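Local coordinates for protein hydrogenase maturation factor (Thermoanaerobacter tengcongensis, PDB 3VTH) that probably catalyses the ATP-dependent transfer of a carbamoyl group from carbamoyl phosphate to the C-terminal cysteine of HypE during [NiFe]-hydrogenase maturation, at residues 19-24 with 42-47; 560-565 with 648-653; 567-572 with 604-609. All coordinates share one frame; numbering follows the deposited sequence.

Contact 1. Residues 19-24 with 42-47. With PO4 (phosphate ion), chain E.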
loop_
_atom_site.group_PDB
_atom_site.type_symbol
_atom_site.label_atom_id
_atom_site.label_comp_id
_atom_site.label_asym_id
_atom_site.label_seq_id
_atom_site.Cartn_x
_atom_site.Cartn_y
_atom_site.Cartn_z
ATOM N N ILE A 19 -14.181 -12.333 1.589
ATOM C CA ILE A 19 -13.723 -12.221 2.966
ATOM C C ILE A 19 -14.937 -12.524 3.853
ATOM O O ILE A 19 -15.775 -11.660 4.117
ATOM C CB ILE A 19 -13.093 -10.848 3.276
ATOM C CG1 ILE A 19 -11.885 -10.602 2.346
ATOM C CG2 ILE A 19 -12.698 -10.753 4.788
ATOM C CD1 ILE A 19 -11.222 -9.211 2.489
ATOM N N VAL A 20 -15.054 -13.779 4.254
ATOM C CA VAL A 20 -16.264 -14.247 4.927
ATOM C C VAL A 20 -15.932 -15.059 6.190
ATOM O O VAL A 20 -16.826 -15.676 6.783
ATOM C CB VAL A 20 -17.161 -15.048 3.958
ATOM C CG1 VAL A 20 -17.629 -14.164 2.785
ATOM C CG2 VAL A 20 -16.416 -16.291 3.418
ATOM N N GLN A 21 -14.655 -15.075 6.575
ATOM C CA GLN A 21 -14.216 -15.775 7.799
ATOM C C GLN A 21 -13.488 -14.767 8.676
ATOM O O GLN A 21 -12.890 -13.815 8.155
ATOM C CB GLN A 21 -13.269 -16.936 7.485
ATOM C CG GLN A 21 -13.867 -17.998 6.558
ATOM C CD GLN A 21 -12.932 -19.156 6.325
ATOM O OE1 GLN A 21 -11.761 -19.124 6.724
ATOM N NE2 GLN A 21 -13.435 -20.197 5.658
ATOM N N GLY A 22 -13.562 -14.964 9.992
ATOM C CA GLY A 22 -13.019 -14.013 10.950
ATOM C C GLY A 22 -13.776 -12.707 11.034
ATOM O O GLY A 22 -13.215 -11.665 11.437
ATOM N N VAL A 23 -15.054 -12.752 10.678
ATOM C CA VAL A 23 -15.882 -11.547 10.629
ATOM C C VAL A 23 -17.120 -11.739 11.502
ATOM O O VAL A 23 -18.018 -10.903 11.519
ATOM C CB VAL A 23 -16.261 -11.153 9.156
ATOM C CG1 VAL A 23 -15.001 -10.999 8.294
ATOM C CG2 VAL A 23 -17.189 -12.209 8.496
ATOM N N GLY A 24 -17.164 -12.840 12.242
ATOM C CA GLY A 24 -18.366 -13.183 13.014
ATOM C C GLY A 24 -19.526 -13.631 12.142
ATOM O O GLY A 24 -20.695 -13.463 12.514
ATOM N N VAL A 42 -24.077 -24.442 10.235
ATOM C CA VAL A 42 -23.159 -23.514 9.575
ATOM C C VAL A 42 -21.736 -23.862 10.012
ATOM O O VAL A 42 -21.508 -24.264 11.161
ATOM C CB VAL A 42 -23.501 -22.023 9.858
ATOM C CG1 VAL A 42 -23.415 -21.685 11.356
ATOM C CG2 VAL A 42 -22.593 -21.058 9.037
ATOM N N TYR A 43 -20.784 -23.722 9.091
ATOM C CA TYR A 43 -19.380 -23.923 9.402
ATOM C C TYR A 43 -18.486 -23.238 8.377
ATOM O O TYR A 43 -18.898 -23.000 7.238
ATOM C CB TYR A 43 -19.024 -25.422 9.520
ATOM C CG TYR A 43 -19.262 -26.274 8.278
ATOM C CD1 TYR A 43 -20.445 -26.998 8.123
ATOM C CD2 TYR A 43 -18.293 -26.379 7.281
ATOM C CE1 TYR A 43 -20.659 -27.806 6.990
ATOM C CE2 TYR A 43 -18.501 -27.167 6.134
ATOM C CZ TYR A 43 -19.689 -27.877 6.008
ATOM O OH TYR A 43 -19.899 -28.646 4.902
ATOM N N ASN A 44 -17.270 -22.925 8.804
ATOM C CA ASN A 44 -16.229 -22.447 7.916
ATOM C C ASN A 44 -15.642 -23.615 7.162
ATOM O O ASN A 44 -15.307 -24.639 7.760
ATOM C CB ASN A 44 -15.115 -21.773 8.723
ATOM C CG ASN A 44 -15.443 -20.342 9.087
ATOM O OD1 ASN A 44 -14.623 -19.646 9.681
ATOM N ND2 ASN A 44 -16.656 -19.892 8.730
ATOM N N ASN A 45 -15.525 -23.495 5.846
ATOM C CA ASN A 45 -14.829 -24.541 5.097
ATOM C C ASN A 45 -13.645 -23.911 4.381
ATOM O O ASN A 45 -13.360 -22.747 4.610
ATOM C CB ASN A 45 -15.773 -25.348 4.189
ATOM C CG ASN A 45 -16.338 -24.541 3.035
ATOM O OD1 ASN A 45 -15.927 -23.406 2.780
ATOM N ND2 ASN A 45 -17.277 -25.142 2.312
ATOM N N SER A 46 -12.934 -24.660 3.545
ATOM C CA SER A 46 -11.726 -24.100 2.985
ATOM C C SER A 46 -11.992 -23.089 1.856
ATOM O O SER A 46 -11.071 -22.441 1.398
ATOM C CB SER A 46 -10.702 -25.183 2.603
ATOM O OG SER A 46 -11.282 -26.205 1.808
ATOM N N SER A 47 -13.246 -22.928 1.448
ATOM C CA SER A 47 -13.556 -22.028 0.348
ATOM C C SER A 47 -14.406 -20.835 0.776
ATOM O O SER A 47 -14.667 -19.923 -0.023
ATOM C CB SER A 47 -14.150 -22.797 -0.856
ATOM O OG SER A 47 -15.485 -23.160 -0.582
HETATM P P PO4 E . -16.197 -16.184 11.711
HETATM O O1 PO4 E . -15.693 -15.179 12.710
HETATM O O2 PO4 E . -16.741 -15.483 10.490
HETATM O O3 PO4 E . -15.044 -17.044 11.279
HETATM O O4 PO4 E . -17.295 -17.024 12.335
#

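Contact 2. Residues 560-565 with 648-653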
loop_
_atom_site.group_PDB
_atom_site.type_symbol
_atom_site.label_atom_id
_atom_site.label_comp_id
_atom_site.label_asym_id
_atom_site.label_seq_id
_atom_site.Cartn_x
_atom_site.Cartn_y
_atom_site.Cartn_z
ATOM N N PHE A 560 24.189 18.526 -21.366
ATOM C CA PHE A 560 25.552 18.199 -21.837
ATOM C C PHE A 560 25.983 18.894 -23.134
ATOM O O PHE A 560 27.148 19.289 -23.284
ATOM C CB PHE A 560 25.746 16.679 -21.958
ATOM C CG PHE A 560 25.228 16.087 -23.253
ATOM C CD1 PHE A 560 26.120 15.677 -24.248
ATOM C CD2 PHE A 560 23.856 15.957 -23.485
ATOM C CE1 PHE A 560 25.650 15.130 -25.453
ATOM C CE2 PHE A 560 23.374 15.405 -24.693
ATOM C CZ PHE A 560 24.268 14.991 -25.667
ATOM N N ASP A 561 25.055 19.043 -24.073
ATOM C CA ASP A 561 25.412 19.596 -25.389
ATOM C C ASP A 561 25.126 21.092 -25.508
ATOM O O ASP A 561 25.126 21.636 -26.608
ATOM C CB ASP A 561 24.686 18.833 -26.506
ATOM C CG ASP A 561 23.180 18.815 -26.315
ATOM O OD1 ASP A 561 22.686 19.428 -25.345
ATOM O OD2 ASP A 561 22.486 18.180 -27.129
ATOM N N ASN A 562 24.858 21.744 -24.378
ATOM C CA ASN A 562 24.594 23.186 -24.372
ATOM C C ASN A 562 25.105 23.808 -23.071
ATOM O O ASN A 562 24.490 24.707 -22.503
ATOM C CB ASN A 562 23.093 23.443 -24.602
ATOM C CG ASN A 562 22.765 24.920 -24.820
ATOM O OD1 ASN A 562 21.683 25.387 -24.448
ATOM N ND2 ASN A 562 23.695 25.657 -25.413
ATOM N N ILE A 563 26.256 23.311 -22.628
ATOM C CA ILE A 563 26.896 23.681 -21.359
ATOM C C ILE A 563 27.086 25.193 -21.119
ATOM O O ILE A 563 26.755 25.700 -20.038
ATOM C CB ILE A 563 28.266 22.923 -21.214
ATOM C CG1 ILE A 563 28.033 21.454 -20.821
ATOM C CG2 ILE A 563 29.255 23.659 -20.273
ATOM C CD1 ILE A 563 27.479 21.212 -19.412
ATOM N N SER A 564 27.612 25.904 -22.115
ATOM C CA SER A 564 27.918 27.328 -21.962
ATOM C C SER A 564 26.692 28.179 -21.615
ATOM O O SER A 564 26.824 29.279 -21.072
ATOM C CB SER A 564 28.635 27.878 -23.207
ATOM O OG SER A 564 27.833 27.741 -24.369
ATOM N N PHE A 565 25.503 27.660 -21.917
ATOM C CA PHE A 565 24.249 28.361 -21.640
ATOM C C PHE A 565 23.957 28.460 -20.135
ATOM O O PHE A 565 23.308 29.406 -19.687
ATOM C CB PHE A 565 23.085 27.643 -22.346
ATOM C CG PHE A 565 21.795 28.419 -22.334
ATOM C CD1 PHE A 565 21.438 29.203 -23.430
ATOM C CD2 PHE A 565 20.939 28.366 -21.228
ATOM C CE1 PHE A 565 20.244 29.934 -23.426
ATOM C CE2 PHE A 565 19.746 29.095 -21.206
ATOM C CZ PHE A 565 19.398 29.879 -22.310
ATOM N N ASP A 648 12.079 17.411 -26.435
ATOM C CA ASP A 648 13.415 17.626 -25.889
ATOM C C ASP A 648 13.348 18.430 -24.583
ATOM O O ASP A 648 13.101 19.640 -24.606
ATOM C CB ASP A 648 14.286 18.344 -26.944
ATOM C CG ASP A 648 15.748 18.532 -26.506
ATOM O OD1 ASP A 648 16.143 18.138 -25.376
ATOM O OD2 ASP A 648 16.509 19.069 -27.327
ATOM N N PRO A 649 13.578 17.759 -23.438
ATOM C CA PRO A 649 13.515 18.431 -22.148
ATOM C C PRO A 649 14.524 19.564 -21.979
ATOM O O PRO A 649 14.258 20.479 -21.208
ATOM C CB PRO A 649 13.790 17.301 -21.151
ATOM C CG PRO A 649 14.505 16.291 -21.906
ATOM C CD PRO A 649 13.930 16.337 -23.284
ATOM N N GLU A 650 15.650 19.523 -22.695
ATOM C CA GLU A 650 16.652 20.584 -22.544
ATOM C C GLU A 650 16.142 21.965 -22.996
ATOM O O GLU A 650 16.536 22.975 -22.433
ATOM C CB GLU A 650 17.974 20.233 -23.235
ATOM C CG GLU A 650 19.135 21.197 -22.895
ATOM C CD GLU A 650 19.198 22.452 -23.796
ATOM O OE1 GLU A 650 18.838 22.361 -24.992
ATOM O OE2 GLU A 650 19.621 23.532 -23.305
ATOM N N LEU A 651 15.282 21.995 -24.019
ATOM C CA LEU A 651 14.684 23.256 -24.497
ATOM C C LEU A 651 13.806 23.939 -23.438
ATOM O O LEU A 651 13.715 25.178 -23.377
ATOM C CB LEU A 651 13.879 22.997 -25.777
ATOM C CG LEU A 651 14.697 22.455 -26.961
ATOM C CD1 LEU A 651 13.811 22.176 -28.172
ATOM C CD2 LEU A 651 15.822 23.442 -27.315
ATOM N N ILE A 652 13.165 23.118 -22.617
ATOM C CA ILE A 652 12.371 23.572 -21.491
ATOM C C ILE A 652 13.309 24.015 -20.363
ATOM O O ILE A 652 13.082 25.059 -19.741
ATOM C CB ILE A 652 11.408 22.443 -21.015
ATOM C CG1 ILE A 652 10.351 22.184 -22.091
ATOM C CG2 ILE A 652 10.733 22.791 -19.670
ATOM C CD1 ILE A 652 9.673 20.859 -21.975
ATOM N N LEU A 653 14.377 23.240 -20.129
ATOM C CA LEU A 653 15.382 23.614 -19.120
ATOM C C LEU A 653 16.019 24.978 -19.425
ATOM O O LEU A 653 16.335 25.722 -18.504
ATOM C CB LEU A 653 16.466 22.536 -18.949
ATOM C CG LEU A 653 16.059 21.176 -18.364
ATOM C CD1 LEU A 653 17.267 20.236 -18.341
ATOM C CD2 LEU A 653 15.471 21.321 -16.959
HETATM O O HOH W 1 19.554 18.154 -27.596
#

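Contact 3. Residues 567-572 with 604-609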
loop_
_atom_site.group_PDB
_atom_site.type_symbol
_atom_site.label_atom_id
_atom_site.label_comp_id
_atom_site.label_asym_id
_atom_site.label_seq_id
_atom_site.Cartn_x
_atom_site.Cartn_y
_atom_site.Cartn_z
ATOM N N LYS A 567 25.922 28.838 -17.355
ATOM C CA LYS A 567 27.163 29.254 -16.693
ATOM C C LYS A 567 27.139 29.203 -15.162
ATOM O O LYS A 567 28.005 28.572 -14.560
ATOM C CB LYS A 567 27.580 30.650 -17.180
ATOM C CG LYS A 567 28.770 31.282 -16.448
ATOM C CD LYS A 567 29.079 32.681 -17.025
ATOM C CE LYS A 567 30.261 33.366 -16.334
ATOM N NZ LYS A 567 29.903 33.940 -15.003
ATOM N N ASN A 568 26.160 29.876 -14.550
ATOM C CA ASN A 568 26.070 30.005 -13.090
ATOM C C ASN A 568 25.951 28.643 -12.400
ATOM O O ASN A 568 26.600 28.405 -11.375
ATOM C CB ASN A 568 24.870 30.882 -12.697
ATOM C CG ASN A 568 24.936 31.364 -11.255
ATOM O OD1 ASN A 568 25.777 32.192 -10.905
ATOM N ND2 ASN A 568 24.035 30.870 -10.419
ATOM N N PHE A 569 25.110 27.768 -12.957
ATOM C CA PHE A 569 25.003 26.400 -12.478
ATOM C C PHE A 569 26.315 25.614 -12.636
ATOM O O PHE A 569 26.793 25.015 -11.671
ATOM C CB PHE A 569 23.849 25.644 -13.167
ATOM C CG PHE A 569 23.820 24.183 -12.838
ATOM C CD1 PHE A 569 23.325 23.745 -11.608
ATOM C CD2 PHE A 569 24.309 23.243 -13.744
ATOM C CE1 PHE A 569 23.314 22.393 -11.277
ATOM C CE2 PHE A 569 24.288 21.877 -13.434
ATOM C CZ PHE A 569 23.797 21.451 -12.191
ATOM N N VAL A 570 26.883 25.594 -13.840
ATOM C CA VAL A 570 28.079 24.769 -14.077
ATOM C C VAL A 570 29.298 25.248 -13.264
ATOM O O VAL A 570 30.090 24.442 -12.789
ATOM C CB VAL A 570 28.436 24.597 -15.602
ATOM C CG1 VAL A 570 27.248 24.036 -16.390
ATOM C CG2 VAL A 570 28.879 25.891 -16.209
ATOM N N GLU A 571 29.421 26.561 -13.082
ATOM C CA GLU A 571 30.512 27.130 -12.280
ATOM C C GLU A 571 30.539 26.699 -10.819
ATOM O O GLU A 571 31.601 26.730 -10.197
ATOM C CB GLU A 571 30.513 28.650 -12.376
ATOM C CG GLU A 571 31.202 29.144 -13.624
ATOM C CD GLU A 571 31.281 30.654 -13.694
ATOM O OE1 GLU A 571 30.475 31.340 -13.015
ATOM O OE2 GLU A 571 32.152 31.154 -14.436
ATOM N N GLN A 572 29.378 26.297 -10.292
ATOM C CA GLN A 572 29.242 25.806 -8.921
ATOM C C GLN A 572 29.774 24.386 -8.787
ATOM O O GLN A 572 30.100 23.948 -7.683
ATOM C CB GLN A 572 27.772 25.792 -8.482
ATOM C CG GLN A 572 27.141 27.165 -8.228
ATOM C CD GLN A 572 25.668 27.042 -7.845
ATOM O OE1 GLN A 572 25.327 26.870 -6.671
ATOM N NE2 GLN A 572 24.788 27.121 -8.839
ATOM N N VAL A 604 15.564 19.770 -13.049
ATOM C CA VAL A 604 14.968 21.060 -12.665
ATOM C C VAL A 604 15.338 21.445 -11.239
ATOM O O VAL A 604 15.761 22.582 -10.990
ATOM C CB VAL A 604 13.420 21.052 -12.803
ATOM C CG1 VAL A 604 12.810 22.363 -12.259
ATOM C CG2 VAL A 604 13.024 20.815 -14.264
ATOM N N ALA A 605 15.191 20.508 -10.301
ATOM C CA ALA A 605 15.466 20.814 -8.885
ATOM C C ALA A 605 16.923 21.279 -8.677
ATOM O O ALA A 605 17.177 22.249 -7.946
ATOM C CB ALA A 605 15.144 19.624 -7.993
ATOM N N ALA A 606 17.854 20.603 -9.350
ATOM C CA ALA A 606 19.281 20.940 -9.282
ATOM C C ALA A 606 19.579 22.302 -9.917
ATOM O O ALA A 606 20.329 23.105 -9.369
ATOM C CB ALA A 606 20.122 19.842 -9.959
ATOM N N LEU A 607 18.965 22.547 -11.072
ATOM C CA LEU A 607 19.208 23.756 -11.843
ATOM C C LEU A 607 18.723 24.990 -11.127
ATOM O O LEU A 607 19.361 26.038 -11.214
ATOM C CB LEU A 607 18.560 23.671 -13.228
ATOM C CG LEU A 607 19.393 22.901 -14.259
ATOM C CD1 LEU A 607 18.564 22.600 -15.509
ATOM C CD2 LEU A 607 20.665 23.690 -14.625
ATOM N N ILE A 608 17.589 24.892 -10.438
ATOM C CA ILE A 608 17.100 26.063 -9.699
ATOM C C ILE A 608 17.517 26.054 -8.226
ATOM O O ILE A 608 17.002 26.827 -7.416
ATOM C CB ILE A 608 15.592 26.327 -9.917
ATOM C CG1 ILE A 608 14.726 25.246 -9.249
ATOM C CG2 ILE A 608 15.296 26.406 -11.436
ATOM C CD1 ILE A 608 13.236 25.574 -9.267
ATOM N N GLY A 609 18.469 25.189 -7.896
ATOM C CA GLY A 609 19.078 25.195 -6.573
ATOM C C GLY A 609 18.190 24.736 -5.431
ATOM O O GLY A 609 18.389 25.165 -4.290
#

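Contact 1. Residues 19-24 with 42-47
Q21 and N44 meet amide against amide. Their flat groups are only 8° from parallel and stack, while the two side chains slide past each other in opposite directions. Q21 CG comes 3.8 Å from N44 CG, so the apolar shaft of the glutamine takes part in the overlap as well as its amide. This course follows from the torsions: Q21 CG lies beside the backbone N and anti to the carbonyl carbon (chi1 -59°), and the rest of the chain is extended, carrying the amide past N44 to the N45 carbonyl.

Hydrogen bonds fix the Q21 amide. Q21 NE2 gives a weak, bent bond to N45 O at 2.8 Å (129° at the hydrogen), and its stronger partner is G48 O; OE1 accepts from Y151 N. With both ends engaged, the rotation of the amide is determined. N45 in turn forms an Asx turn: its OD1 takes S47 N at 3.0 Å, with the donor above the carbonyl plane.

A second set of bonds grips the phosphate ion, which probably came from the crystallisation liquor. G22 N reaches its O3 at 2.9 Å, V23 N its O2 at 3.2 Å and G24 N its O1 at 2.8 Å. G22 and G24 both have positive phi, consistent with a tight loop that turns three successive N-H groups toward the anion. F25 N and R26 NE add further bonds. G24 is the N-cap of helix 25-35, whose amino end probably favours the anion electrostatically.

N44 borders the same phosphate and lies beside R26, and both are predicted active-site residues. A backbone cradle at a helix start, joined by an arginine and a strand-borne asparagine, matches the phosphate-binding site of the acylphosphatase fold.

Contact 2. Residues 560-565 with 648-653
The amide of N562 and the carboxylate of E650 stand nearly perpendicular, their planes 85° apart, and the two side chains cross at about a right angle. N562 CB is 3.7 Å from E650 OE2, which places the methylene of the asparagine beside the carboxylate. Within the 560-565 segment, the F560 ring has D561 CB over the centre of one face, 3.8 Å above its plane.

E650 has CG anti to the backbone N (chi1 -170°) and bends at chi2, a shape that brings its carboxylate to the 560-565 turn. There OE2 accepts from Y566 OH and forms a salt bridge with R654 NE, one turn further along the helix. Replacing E650 by an alanine takes away the carboxylate, and the R654 charge and the Y566 hydroxyl would probably lose this partner, with a gap opening beside N562.

At the margin, a water lies between the two aspartates, 3.0 Å from D561 OD2 and 3.2 Å from D648 OD2.

The 560-565 turn closes with a 3-10 bond, F565 N to N562 O. On the other segment, helix 649-662 begins with a side-chain N-cap: D648 OD1 receives E650 N at 3.1 Å, from above the carboxylate plane, and also pairs with K539 NZ. The contact thus joins the residue leading into a 3-10 turn to an aspartate-capped helix start within the Kae1-like region.

Contact 3. Residues 567-572 with 604-609
F569 and L607 cross at about a right angle, and the leucine sets one methyl over a face of the phenyl ring. L607 CD2 lies 3.9 Å from the centroid of the F569 ring, 21° off the ring normal, which meets the geometry of a CH-pi contact. The methyl is not centred but displaced toward the rim on the CG side, as the 3.7 Å approach of L607 CD2 to F569 CG confirms. With chi1 at 172°, F569 swings CG away from its backbone N, and this is what sends the ring toward helix 597-607. L607 arrives differently: its CB is not aimed at the other helix, but CG stands beside the backbone N (chi1 -82°) and the branch beyond brings CD2 to the ring.

A606 supplies the second approach. Its carbonyl oxygen comes obliquely to the ring, with F569 CE1 at 3.6 Å from A606 O, while its methyl is more distant, F569 CE1 to A606 CB being 4.3 Å. The backbones are close, F569 CA and L607 CA standing 6.4 Å apart.

The same oxygen has a partner besides the ring. A606 O accepts from G609 N at 3.2 Å, part of a Schellman motif that ends the helix, with G609, of positive phi, as its C-prime residue. Y552, A555 and L556 of helix 551-559 also touch F569, and L653 and Y566 touch L607.

No hydrogen bond crosses between the segments. The junction therefore probably rests mainly on apolar packing and the fit of methyl to ring, and the backbone oxygen that lies obliquely against the phenyl meets its polar need within its own helix end.

How the contacts relate
Contacts 2 and 3 belong to one helical region: their centres are about 12 Å apart, contact 3 is nested within the chain loop closed by contact 2, and L653 CD2 packs on L607 CD1 at 3.6 Å. Their chemistry divides with depth. Contact 3 is buried and apolar across its interface, whereas contact 2 is partly buried and uses charged groups and a water near its edge. Contact 1 shares no element with either, its centre lying about 62 Å from that of contact 2, in the acylphosphatase region. It too is buried, yet polar, and it borders an anion site; contacts 2 and 3 lie away from the annotated sites.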